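Local coordinates for protein probable M18 family aminopeptidase 1 (Thermotoga maritima, PDB 2GLF) that probably acts as a metal-dependent aminopeptidase of the M18 family, trimming residues from the N-terminal end of peptides at a two-metal centre, at residues Asp94-Asp99 and Lys277-Ser282. Numbering follows the deposited sequence.
Sequences DSPRLD and KEEIGS. With MN (manganese (II) ion), chain F.
Asp94 turns its carboxylate onto the backbone amides of the short 3-10 turn at Glu278-Glu279. With CG set between its own backbone N and carbonyl carbon (chi1 62°), OD1 takes the amide of Glu279 on its syn lone pair, Glu279 N to Asp94 OD1 2.9 Å with an N-H...O angle of 151°. The amide of Glu278 sits near the same oxygen but at a poor angle. Tyr119 gives OD1 a second hydrogen bond, while OD2 makes a weak one to ND1 of the metal ligand His92. Past this grip the Glu279 side chain crosses Pro96 at about a right angle, with the proline CD 3.6 Å from the Glu279 CD. Its bend at chi2 (-64°) carries the carboxylate to the manganese, held unevenly by Glu279 OE2 at 2.0 Å and Glu279 OE1 at 2.6 Å; Asp249 and His425 also bind this metal. With alanine in place of Asp94, the Glu279 amide and the Tyr119 hydroxyl would probably lose their common acceptor and the His92 ring its weak tie. His92-X-Asp94 and the adjacent Glu278-Glu279 pair are consistent with the two-metal centre of this metallopeptidase clan, Asp94 tying ligands of the two manganese sites together from the second shell.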
# COMPACT_ATOMS: atom_id res chain seq x y z
N ASP A 94 -17.35 25.60 -32.39
CA ASP A 94 -17.96 25.00 -31.21
C ASP A 94 -16.94 25.12 -30.08
O ASP A 94 -15.73 25.13 -30.34
CB ASP A 94 -18.30 23.52 -31.46
CG ASP A 94 -17.08 22.68 -31.74
OD1 ASP A 94 -16.95 21.60 -31.12
OD2 ASP A 94 -16.24 23.10 -32.57
N SER A 95 -17.41 25.24 -28.84
CA SER A 95 -16.51 25.37 -27.70
C SER A 95 -17.00 24.57 -26.50
O SER A 95 -18.20 24.35 -26.34
CB SER A 95 -16.39 26.83 -27.27
OG SER A 95 -15.66 27.58 -28.21
N PRO A 96 -16.07 24.10 -25.65
CA PRO A 96 -16.53 23.33 -24.49
C PRO A 96 -17.65 24.10 -23.79
O PRO A 96 -17.61 25.33 -23.68
CB PRO A 96 -15.26 23.20 -23.66
CG PRO A 96 -14.21 23.01 -24.72
CD PRO A 96 -14.59 24.08 -25.74
N ARG A 97 -18.66 23.37 -23.34
CA ARG A 97 -19.81 23.97 -22.68
C ARG A 97 -20.55 22.92 -21.87
O ARG A 97 -19.99 21.87 -21.54
CB ARG A 97 -20.76 24.52 -23.74
CG ARG A 97 -21.13 23.46 -24.79
CD ARG A 97 -21.98 24.05 -25.90
NE ARG A 97 -21.61 23.55 -27.23
CZ ARG A 97 -22.03 22.41 -27.76
NH1 ARG A 97 -22.85 21.61 -27.09
NH2 ARG A 97 -21.62 22.06 -28.98
N LEU A 98 -21.80 23.22 -21.55
CA LEU A 98 -22.67 22.30 -20.82
C LEU A 98 -23.98 22.29 -21.61
O LEU A 98 -24.46 23.35 -22.02
CB LEU A 98 -22.94 22.79 -19.40
CG LEU A 98 -21.78 22.96 -18.41
CD1 LEU A 98 -22.33 23.51 -17.09
CD2 LEU A 98 -21.08 21.63 -18.18
N ASP A 99 -24.54 21.11 -21.84
CA ASP A 99 -25.80 20.99 -22.57
C ASP A 99 -26.91 20.50 -21.64
O ASP A 99 -26.70 19.58 -20.86
CB ASP A 99 -25.70 19.98 -23.72
CG ASP A 99 -24.78 20.43 -24.84
OD1 ASP A 99 -24.57 21.66 -25.01
OD2 ASP A 99 -24.30 19.55 -25.59
N LYS A 277 -18.64 20.69 -33.76
CA LYS A 277 -18.29 19.34 -33.33
C LYS A 277 -16.81 18.97 -33.26
O LYS A 277 -16.48 17.82 -33.00
CB LYS A 277 -19.01 18.30 -34.21
CG LYS A 277 -20.38 17.84 -33.71
CD LYS A 277 -21.29 19.02 -33.44
CE LYS A 277 -22.72 18.59 -33.13
NZ LYS A 277 -22.84 17.87 -31.84
N GLU A 278 -15.90 19.92 -33.48
CA GLU A 278 -14.48 19.57 -33.41
C GLU A 278 -14.09 19.16 -32.00
O GLU A 278 -13.34 18.19 -31.81
CB GLU A 278 -13.60 20.75 -33.85
CG GLU A 278 -12.78 21.35 -32.72
CD GLU A 278 -11.51 20.59 -32.41
OE1 GLU A 278 -10.84 20.93 -31.40
OE2 GLU A 278 -11.17 19.67 -33.18
N GLU A 279 -14.60 19.90 -31.01
CA GLU A 279 -14.30 19.62 -29.60
C GLU A 279 -14.72 18.23 -29.13
O GLU A 279 -14.48 17.88 -27.98
CB GLU A 279 -14.97 20.67 -28.70
CG GLU A 279 -14.39 22.09 -28.77
CD GLU A 279 -12.95 22.19 -28.28
OE1 GLU A 279 -12.42 21.20 -27.75
OE2 GLU A 279 -12.35 23.26 -28.43
N ILE A 280 -15.36 17.44 -29.99
CA ILE A 280 -15.76 16.08 -29.61
C ILE A 280 -15.28 15.04 -30.63
O ILE A 280 -15.71 13.89 -30.59
CB ILE A 280 -17.31 15.94 -29.41
CG1 ILE A 280 -18.08 16.40 -30.65
CG2 ILE A 280 -17.75 16.72 -28.19
CD1 ILE A 280 -18.14 15.38 -31.79
N GLY A 281 -14.39 15.46 -31.53
CA GLY A 281 -13.87 14.54 -32.53
C GLY A 281 -14.26 14.85 -33.96
O GLY A 281 -13.68 14.27 -34.89
N SER A 282 -15.24 15.73 -34.15
CA SER A 282 -15.72 16.13 -35.48
C SER A 282 -16.68 15.15 -36.15
O SER A 282 -16.65 14.96 -37.36
CB SER A 282 -14.54 16.43 -36.42
OG SER A 282 -13.76 17.52 -35.95
MN MN F . -10.40 22.89 -27.97